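Local coordinates for heavy-metal chelation domain-containing protein (Pyrococcus horikoshii, PDB 3NPG), which is of unknown function but may chelate heavy metals, and pairs an alpha-beta N-terminal part with a Rossmann-like C-terminal part, at residues I116-I121 with A187-L192; T156-I161 with L180-D185; E16-L21 with P65-F70. One frame throughout, in Å; residues are numbered along the deposited sequence.

Contact 1. Residues I116-I121 with A187-L192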
loop_
_atom_site.group_PDB
_atom_site.type_symbol
_atom_site.label_atom_id
_atom_site.label_comp_id
_atom_site.label_asym_id
_atom_site.label_seq_id
_atom_site.Cartn_x
_atom_site.Cartn_y
_atom_site.Cartn_z
ATOM N N ILE A 116 -8.752 33.208 9.062
ATOM C CA ILE A 116 -8.917 32.126 8.076
ATOM C C ILE A 116 -10.275 31.427 8.277
ATOM O O ILE A 116 -10.748 31.331 9.404
ATOM C CB ILE A 116 -7.720 31.111 8.162
ATOM C CG1 ILE A 116 -6.338 31.840 8.220
ATOM C CG2 ILE A 116 -7.769 30.073 7.030
ATOM C CD1 ILE A 116 -5.999 32.745 6.986
ATOM N N LYS A 117 -10.913 30.974 7.172
ATOM C CA LYS A 117 -12.199 30.259 7.235
ATOM C C LYS A 117 -12.012 28.775 6.891
ATOM O O LYS A 117 -12.454 27.902 7.648
ATOM C CB LYS A 117 -13.236 30.908 6.285
ATOM C CG LYS A 117 -14.593 30.195 6.277
ATOM C CD LYS A 117 -15.591 30.865 5.337
ATOM C CE LYS A 117 -16.920 30.137 5.293
ATOM N NZ LYS A 117 -17.658 30.245 6.577
ATOM N N ARG A 118 -11.381 28.495 5.735
ATOM C CA ARG A 118 -11.134 27.134 5.281
ATOM C C ARG A 118 -9.658 26.850 5.200
ATOM O O ARG A 118 -8.901 27.647 4.646
ATOM C CB ARG A 118 -11.809 26.875 3.933
ATOM C CG ARG A 118 -13.305 26.664 4.047
ATOM C CD ARG A 118 -13.936 26.370 2.713
ATOM N NE ARG A 118 -14.030 27.569 1.887
ATOM C CZ ARG A 118 -15.090 28.366 1.861
ATOM N NH1 ARG A 118 -16.160 28.084 2.595
ATOM N NH2 ARG A 118 -15.099 29.438 1.085
ATOM N N ILE A 119 -9.238 25.727 5.769
ATOM C CA ILE A 119 -7.838 25.323 5.794
ATOM C C ILE A 119 -7.641 23.993 5.064
ATOM O O ILE A 119 -8.401 23.050 5.287
ATOM C CB ILE A 119 -7.303 25.248 7.274
ATOM C CG1 ILE A 119 -7.475 26.596 8.008
ATOM C CG2 ILE A 119 -5.845 24.787 7.313
ATOM C CD1 ILE A 119 -7.171 26.550 9.464
ATOM N N ALA A 120 -6.600 23.907 4.217
ATOM C CA ALA A 120 -6.227 22.656 3.566
ATOM C C ALA A 120 -4.962 22.124 4.210
ATOM O O ALA A 120 -3.936 22.805 4.199
ATOM C CB ALA A 120 -6.004 22.876 2.079
ATOM N N ILE A 121 -5.049 20.941 4.851
ATOM C CA ILE A 121 -3.899 20.328 5.510
ATOM C C ILE A 121 -3.353 19.176 4.669
ATOM O O ILE A 121 -4.022 18.153 4.510
ATOM C CB ILE A 121 -4.228 19.907 6.980
ATOM C CG1 ILE A 121 -4.551 21.145 7.849
ATOM C CG2 ILE A 121 -3.077 19.087 7.591
ATOM C CD1 ILE A 121 -4.892 20.824 9.338
ATOM N N ALA A 187 -2.922 27.143 -5.175
ATOM C CA ALA A 187 -3.236 28.017 -4.034
ATOM C C ALA A 187 -3.681 29.406 -4.528
ATOM O O ALA A 187 -3.016 30.411 -4.253
ATOM C CB ALA A 187 -2.021 28.146 -3.136
ATOM N N LYS A 188 -4.811 29.452 -5.266
ATOM C CA LYS A 188 -5.322 30.668 -5.919
ATOM C C LYS A 188 -5.760 31.753 -4.928
ATOM O O LYS A 188 -5.488 32.933 -5.154
ATOM C CB LYS A 188 -6.500 30.325 -6.870
ATOM C CG LYS A 188 -6.239 29.156 -7.823
ATOM C CD LYS A 188 -5.290 29.522 -8.954
ATOM C CE LYS A 188 -5.173 28.403 -9.959
ATOM N NZ LYS A 188 -4.079 28.650 -10.930
ATOM N N LYS A 189 -6.479 31.358 -3.861
ATOM C CA LYS A 189 -7.116 32.287 -2.920
ATOM C C LYS A 189 -6.430 32.273 -1.513
ATOM O O LYS A 189 -6.793 33.070 -0.632
ATOM C CB LYS A 189 -8.615 31.926 -2.808
ATOM C CG LYS A 189 -9.463 32.919 -2.056
ATOM C CD LYS A 189 -10.941 32.589 -2.180
ATOM C CE LYS A 189 -11.497 31.975 -0.921
ATOM N NZ LYS A 189 -12.959 31.742 -1.023
ATOM N N ALA A 190 -5.433 31.385 -1.321
ATOM C CA ALA A 190 -4.754 31.257 -0.032
ATOM C C ALA A 190 -3.880 32.455 0.269
ATOM O O ALA A 190 -3.107 32.897 -0.587
ATOM C CB ALA A 190 -3.935 29.982 0.011
ATOM N N LYS A 191 -4.036 33.016 1.475
ATOM C CA LYS A 191 -3.250 34.172 1.931
ATOM C C LYS A 191 -2.168 33.738 2.934
ATOM O O LYS A 191 -1.252 34.510 3.243
ATOM C CB LYS A 191 -4.171 35.266 2.542
ATOM C CG LYS A 191 -5.348 34.722 3.360
ATOM C CD LYS A 191 -6.326 35.827 3.733
ATOM C CE LYS A 191 -7.479 35.300 4.534
ATOM N NZ LYS A 191 -8.425 36.381 4.907
ATOM N N LEU A 192 -2.248 32.478 3.392
ATOM C CA LEU A 192 -1.334 31.918 4.375
ATOM C C LEU A 192 -0.928 30.489 3.962
ATOM O O LEU A 192 -1.772 29.596 3.944
ATOM C CB LEU A 192 -2.025 31.911 5.760
ATOM C CG LEU A 192 -1.200 31.408 6.947
ATOM C CD1 LEU A 192 -0.065 32.364 7.274
ATOM C CD2 LEU A 192 -2.063 31.245 8.151
#

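Contact 2. Residues T156-I161 with L180-D185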
loop_
_atom_site.group_PDB
_atom_site.type_symbol
_atom_site.label_atom_id
_atom_site.label_comp_id
_atom_site.label_asym_id
_atom_site.label_seq_id
_atom_site.Cartn_x
_atom_site.Cartn_y
_atom_site.Cartn_z
ATOM N N THR A 156 -5.453 13.323 -4.846
ATOM C CA THR A 156 -5.945 13.660 -6.192
ATOM C C THR A 156 -6.997 14.783 -6.132
ATOM O O THR A 156 -7.265 15.436 -7.146
ATOM C CB THR A 156 -6.490 12.404 -6.906
ATOM O OG1 THR A 156 -7.602 11.891 -6.175
ATOM C CG2 THR A 156 -5.434 11.327 -7.075
ATOM N N LEU A 157 -7.578 15.012 -4.930
ATOM C CA LEU A 157 -8.598 16.041 -4.720
ATOM C C LEU A 157 -7.982 17.386 -4.321
ATOM O O LEU A 157 -8.698 18.388 -4.250
ATOM C CB LEU A 157 -9.631 15.583 -3.666
ATOM C CG LEU A 157 -10.433 14.312 -4.012
ATOM C CD1 LEU A 157 -11.270 13.858 -2.835
ATOM C CD2 LEU A 157 -11.311 14.528 -5.247
ATOM N N GLU A 158 -6.644 17.417 -4.081
ATOM C CA GLU A 158 -5.930 18.656 -3.743
ATOM C C GLU A 158 -6.081 19.666 -4.864
ATOM O O GLU A 158 -6.458 20.813 -4.617
ATOM C CB GLU A 158 -4.437 18.378 -3.493
ATOM C CG GLU A 158 -4.156 17.591 -2.226
ATOM C CD GLU A 158 -2.704 17.192 -2.037
ATOM O OE1 GLU A 158 -1.850 17.658 -2.822
ATOM O OE2 GLU A 158 -2.420 16.417 -1.099
ATOM N N TYR A 159 -5.866 19.215 -6.118
ATOM C CA TYR A 159 -5.955 20.051 -7.321
ATOM C C TYR A 159 -7.286 20.833 -7.393
ATOM O O TYR A 159 -7.310 21.958 -7.893
ATOM C CB TYR A 159 -5.772 19.181 -8.583
ATOM C CG TYR A 159 -5.595 19.976 -9.857
ATOM C CD1 TYR A 159 -4.329 20.356 -10.295
ATOM C CD2 TYR A 159 -6.686 20.303 -10.657
ATOM C CE1 TYR A 159 -4.158 21.083 -11.473
ATOM C CE2 TYR A 159 -6.530 21.043 -11.828
ATOM C CZ TYR A 159 -5.263 21.433 -12.233
ATOM O OH TYR A 159 -5.101 22.160 -13.386
ATOM N N HIS A 160 -8.379 20.244 -6.868
ATOM C CA HIS A 160 -9.707 20.853 -6.935
ATOM C C HIS A 160 -10.093 21.626 -5.657
ATOM O O HIS A 160 -10.903 22.547 -5.730
ATOM C CB HIS A 160 -10.768 19.791 -7.256
ATOM C CG HIS A 160 -10.397 18.898 -8.400
ATOM N ND1 HIS A 160 -10.521 19.317 -9.713
ATOM C CD2 HIS A 160 -9.918 17.632 -8.387
ATOM C CE1 HIS A 160 -10.119 18.298 -10.454
ATOM N NE2 HIS A 160 -9.747 17.261 -9.701
ATOM N N ILE A 161 -9.540 21.235 -4.487
ATOM C CA ILE A 161 -9.904 21.870 -3.205
ATOM C C ILE A 161 -8.971 23.041 -2.815
ATOM O O ILE A 161 -9.448 24.041 -2.270
ATOM C CB ILE A 161 -10.072 20.815 -2.065
ATOM C CG1 ILE A 161 -11.219 19.823 -2.405
ATOM C CG2 ILE A 161 -10.311 21.497 -0.693
ATOM C CD1 ILE A 161 -11.274 18.590 -1.533
ATOM N N LEU A 180 5.102 20.244 -4.157
ATOM C CA LEU A 180 5.115 21.661 -3.769
ATOM C C LEU A 180 4.764 22.604 -4.930
ATOM O O LEU A 180 4.003 23.562 -4.735
ATOM C CB LEU A 180 6.469 22.047 -3.130
ATOM C CG LEU A 180 6.613 23.524 -2.653
ATOM C CD1 LEU A 180 5.528 23.895 -1.641
ATOM C CD2 LEU A 180 7.973 23.768 -2.055
ATOM N N ASP A 181 5.303 22.326 -6.140
ATOM C CA ASP A 181 5.044 23.148 -7.336
ATOM C C ASP A 181 3.555 23.215 -7.675
ATOM O O ASP A 181 3.049 24.291 -8.004
ATOM C CB ASP A 181 5.845 22.629 -8.536
ATOM C CG ASP A 181 7.333 22.905 -8.446
ATOM O OD1 ASP A 181 7.999 22.295 -7.581
ATOM O OD2 ASP A 181 7.840 23.664 -9.282
HETATM N N MSE A 182 2.846 22.070 -7.570
HETATM C CA MSE A 182 1.403 21.991 -7.835
HETATM C C MSE A 182 0.599 22.708 -6.735
HETATM O O MSE A 182 -0.293 23.503 -7.047
HETATM C CB MSE A 182 0.959 20.514 -7.963
HETATM C CG MSE A 182 -0.540 20.336 -8.285
HETATM SE SE MSE A 182 -1.670 20.276 -6.700
HETATM C CE MSE A 182 -0.948 18.689 -5.864
ATOM N N ILE A 183 0.929 22.433 -5.446
ATOM C CA ILE A 183 0.255 23.035 -4.289
ATOM C C ILE A 183 0.237 24.562 -4.383
ATOM O O ILE A 183 -0.817 25.176 -4.204
ATOM C CB ILE A 183 0.886 22.527 -2.951
ATOM C CG1 ILE A 183 0.565 21.031 -2.727
ATOM C CG2 ILE A 183 0.427 23.388 -1.747
ATOM C CD1 ILE A 183 1.496 20.325 -1.732
ATOM N N LEU A 184 1.389 25.171 -4.720
ATOM C CA LEU A 184 1.497 26.629 -4.852
ATOM C C LEU A 184 0.732 27.154 -6.064
ATOM O O LEU A 184 0.093 28.197 -5.975
ATOM C CB LEU A 184 2.972 27.064 -4.908
ATOM C CG LEU A 184 3.783 26.817 -3.628
ATOM C CD1 LEU A 184 5.236 27.151 -3.837
ATOM C CD2 LEU A 184 3.220 27.612 -2.456
ATOM N N ASP A 185 0.766 26.412 -7.186
ATOM C CA ASP A 185 0.041 26.796 -8.402
ATOM C C ASP A 185 -1.477 26.793 -8.167
ATOM O O ASP A 185 -2.180 27.670 -8.680
ATOM C CB ASP A 185 0.410 25.860 -9.571
ATOM C CG ASP A 185 -0.514 25.973 -10.786
ATOM O OD1 ASP A 185 -0.704 27.109 -11.287
ATOM O OD2 ASP A 185 -1.012 24.919 -11.256
#

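Contact 3. Residues E16-L21 with P65-F70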
loop_
_atom_site.group_PDB
_atom_site.type_symbol
_atom_site.label_atom_id
_atom_site.label_comp_id
_atom_site.label_asym_id
_atom_site.label_seq_id
_atom_site.Cartn_x
_atom_site.Cartn_y
_atom_site.Cartn_z
ATOM N N GLU A 16 25.701 27.541 -4.393
ATOM C CA GLU A 16 26.522 28.744 -4.268
ATOM C C GLU A 16 26.920 28.955 -2.791
ATOM O O GLU A 16 27.947 29.563 -2.513
ATOM C CB GLU A 16 25.756 29.972 -4.801
ATOM C CG GLU A 16 26.659 31.084 -5.324
ATOM C CD GLU A 16 27.041 30.975 -6.792
ATOM O OE1 GLU A 16 26.247 30.401 -7.574
ATOM O OE2 GLU A 16 28.097 31.530 -7.172
ATOM N N LEU A 17 26.107 28.432 -1.856
ATOM C CA LEU A 17 26.359 28.562 -0.415
ATOM C C LEU A 17 27.169 27.383 0.145
ATOM O O LEU A 17 27.763 27.499 1.216
ATOM C CB LEU A 17 25.033 28.709 0.351
ATOM C CG LEU A 17 24.556 30.139 0.586
ATOM C CD1 LEU A 17 23.892 30.715 -0.661
ATOM C CD2 LEU A 17 23.601 30.195 1.733
ATOM N N ALA A 18 27.223 26.271 -0.593
ATOM C CA ALA A 18 27.945 25.073 -0.164
ATOM C C ALA A 18 29.442 25.137 -0.498
ATOM O O ALA A 18 30.162 24.161 -0.265
ATOM C CB ALA A 18 27.322 23.844 -0.800
ATOM N N GLU A 19 29.915 26.286 -1.035
ATOM C CA GLU A 19 31.314 26.467 -1.448
ATOM C C GLU A 19 32.299 26.303 -0.286
ATOM O O GLU A 19 33.323 25.633 -0.441
ATOM C CB GLU A 19 31.507 27.831 -2.133
ATOM N N ASP A 20 31.981 26.897 0.883
ATOM C CA ASP A 20 32.863 26.836 2.055
ATOM C C ASP A 20 32.458 25.728 3.046
ATOM O O ASP A 20 32.973 25.691 4.163
ATOM C CB ASP A 20 32.925 28.207 2.759
ATOM C CG ASP A 20 33.510 29.317 1.896
ATOM O OD1 ASP A 20 34.597 29.104 1.303
ATOM O OD2 ASP A 20 32.915 30.418 1.863
ATOM N N LEU A 21 31.570 24.805 2.621
ATOM C CA LEU A 21 31.120 23.691 3.469
ATOM C C LEU A 21 31.558 22.341 2.899
ATOM O O LEU A 21 31.630 22.176 1.678
ATOM C CB LEU A 21 29.596 23.717 3.641
ATOM C CG LEU A 21 29.027 24.857 4.475
ATOM C CD1 LEU A 21 27.552 24.971 4.277
ATOM C CD2 LEU A 21 29.346 24.673 5.947
ATOM N N PRO A 65 30.553 10.479 -2.989
ATOM C CA PRO A 65 29.670 11.405 -2.270
ATOM C C PRO A 65 30.354 12.705 -1.869
ATOM O O PRO A 65 31.472 12.691 -1.347
ATOM C CB PRO A 65 29.226 10.595 -1.042
ATOM C CG PRO A 65 29.618 9.175 -1.335
ATOM C CD PRO A 65 30.809 9.260 -2.201
ATOM N N SER A 66 29.689 13.834 -2.150
ATOM C CA SER A 66 30.144 15.169 -1.765
ATOM C C SER A 66 28.929 16.065 -1.571
ATOM O O SER A 66 27.829 15.705 -1.995
ATOM C CB SER A 66 31.071 15.754 -2.827
ATOM O OG SER A 66 30.349 16.240 -3.947
ATOM N N LEU A 67 29.112 17.216 -0.920
ATOM C CA LEU A 67 28.008 18.136 -0.660
ATOM C C LEU A 67 27.413 18.701 -1.967
ATOM O O LEU A 67 26.195 18.703 -2.130
ATOM C CB LEU A 67 28.464 19.266 0.278
ATOM C CG LEU A 67 27.388 20.228 0.772
ATOM C CD1 LEU A 67 26.201 19.479 1.374
ATOM C CD2 LEU A 67 27.951 21.177 1.773
ATOM N N LEU A 68 28.278 19.111 -2.921
ATOM C CA LEU A 68 27.823 19.655 -4.209
ATOM C C LEU A 68 27.144 18.587 -5.080
ATOM O O LEU A 68 26.177 18.894 -5.777
ATOM C CB LEU A 68 28.992 20.315 -4.965
ATOM C CG LEU A 68 29.545 21.611 -4.344
ATOM C CD1 LEU A 68 30.877 21.980 -4.952
ATOM C CD2 LEU A 68 28.552 22.757 -4.489
ATOM N N GLU A 69 27.637 17.322 -5.016
ATOM C CA GLU A 69 27.058 16.191 -5.763
ATOM C C GLU A 69 25.654 15.871 -5.241
ATOM O O GLU A 69 24.736 15.655 -6.038
ATOM C CB GLU A 69 27.973 14.947 -5.659
ATOM C CG GLU A 69 27.496 13.738 -6.461
ATOM C CD GLU A 69 27.752 13.799 -7.957
ATOM O OE1 GLU A 69 28.739 14.450 -8.370
ATOM O OE2 GLU A 69 27.008 13.130 -8.710
ATOM N N PHE A 70 25.478 15.883 -3.898
ATOM C CA PHE A 70 24.178 15.631 -3.267
ATOM C C PHE A 70 23.160 16.680 -3.673
ATOM O O PHE A 70 22.078 16.327 -4.138
ATOM C CB PHE A 70 24.313 15.583 -1.728
ATOM C CG PHE A 70 24.841 14.280 -1.152
ATOM C CD1 PHE A 70 25.095 13.186 -1.974
ATOM C CD2 PHE A 70 25.045 14.137 0.215
ATOM C CE1 PHE A 70 25.574 11.989 -1.443
ATOM C CE2 PHE A 70 25.521 12.937 0.746
ATOM C CZ PHE A 70 25.784 11.871 -0.085
#

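Contact 1. Residues I116-I121 with A187-L192
The flat group here is the Arg118 guanidinium, which has Lys189 at its edge: NZ of Lys189 lies near the guanidinium plane, 3.8 Å from Arg118 NH2. The two side chains cross at a slant, and the amino group comes to the guanidinium edge; this is an approach of like charges and not a bond. Acidic neighbours probably temper the repulsion. Asp166 takes the backbone N-H of Arg118 and touches the Lys189 side chain, while Glu137 forms a long, weak ion pair with Arg118 NH1. Long, flexible side chains suit this outer position, where Lys189 is exposed.

Segment 116-121 enters strand 118-122 and segment 187-192 leads into strand 192-196, parallel strands of a Rossmann-like sheet with 167-171 between them. The contact therefore spans an intervening strand, at the end of the sheet where these strands begin, and the CA atoms of Ile116 and Leu192 are still 8.4 Å apart.

The second half of the contact is apolar. Lys191 and Ile116 run past one another in opposite directions, with Ile116 CD1 set 3.8 Å from Lys191 CE. In Lys191, CG sits between the backbone N and the carbonyl carbon (chi1 38°), and the extended chain beyond it brings the methylenes alongside the isoleucine before NZ reaches the backbone O of Glu115. A lysine can thus serve both purposes, its aliphatic part packing and its amino end bonding. Ile116 CD1 reaches inward to Leu192 CB at 4.2 Å. Leu192 in turn packs on Ile111 of helix 107-112, which also receives Ile119.

Contact 2. Residues T156-I161 with L180-D185
Two helical segments lie side by side, closest at Tyr159 and Ile183, whose CA atoms are 7.5 Å apart. Between them Met182, present as selenomethionine, makes the largest contribution. Its CG is anti to the backbone N (chi1 -178°), which sends the chain out to helix 158-161, and bends at chi2 and chi3 then turn the terminal methyl toward the Glu158 carboxylate. The Glu158 and Met182 side chains cross at about a right angle, with Met182 CE 3.3 Å from Glu158 OE1. The same oxygen faces Ile183 CG1 at 4.1 Å, so a buried carboxylate is bordered by apolar groups on this side.

In the Rossmann-like sheet, helix 180-186 belongs to the beta-alpha-beta crossover from strand 167-171 to strand 192-196, whereas helix 158-161 lies on the connection that carries the chain from strand 152-153 back across the sheet to strand 167-171. Glu158 and Ile183 both rest on Ile122 of strand 118-122.

Elsewhere along the same side chain, Met182 CG approaches the edge of the Tyr159 ring, 4.3 Å from CD1 of Tyr159 and near the ring plane. Arg186 forms a cation-pi interaction with this ring. Tyrosine also suits the subunit boundary: its OH makes a weak hydrogen bond to Asp185 of the second subunit, reciprocated by Tyr159 of that subunit, and its side chain packs on that subunit's Met182.

Contact 3. Residues E16-L21 with P65-F70
Ala18 CB points at the start of helix 67-72 and meets two leucines there, Leu67 CD2 at 3.8 Å and Leu68 CD2 at 4.0 Å. Leu67 CD2 also touches Leu21 CB at 3.6 Å, so one methyl touches both Ala18 and Leu21. Leu67 reaches them because its CG stands anti to the backbone N (chi1 -173°). The small alanine lets the backbones come close, 6.8 Å between the CA atoms of Ala18 and Leu68.

Farther out, Leu67 rests on Val92 of helix 79-96 and Val37 of strand 32-38, while Leu21 packs on Tyr95 and Tyr96. The start of helix 67-72 is set by Ser66 at the N-cap, whose OG accepts from Glu69 N at 3.1 Å with an N-H...O angle of 154°; serine suits this place through its short hydroxyl. Phe70 stacks edge-to-face with Phe26, joining the helix to the antiparallel sheet 22-27, 32-38, 43-49. Pro65 packs on Val228 and Phe70 on Leu232, both of the third subunit.

Since the contact itself is wholly aliphatic, its fit rests on shape and on the burial of Ala18, Leu21 and Leu67, while the one capping bond from Ser66 fixes the helix end that presents the leucines.

Overall arrangement
Contacts 1 and 2 belong to the Rossmann-like part of the chain, with centres 12 Å apart and segments that adjoin in sequence: helix 180-186 of contact 2 runs straight into the loop of contact 1. Contact 1 sits where the parallel strands begin, whereas contact 2 joins elements of two connections between strands and borders the second subunit. Contact 3 lies in the N-terminal part, in series before the others, its centre 36 Å from that of contact 1 and 32 Å from that of contact 2. The nearest atoms of contacts 2 and 3 are about 16 Å apart. No metal or ligand site is identified at any of the three.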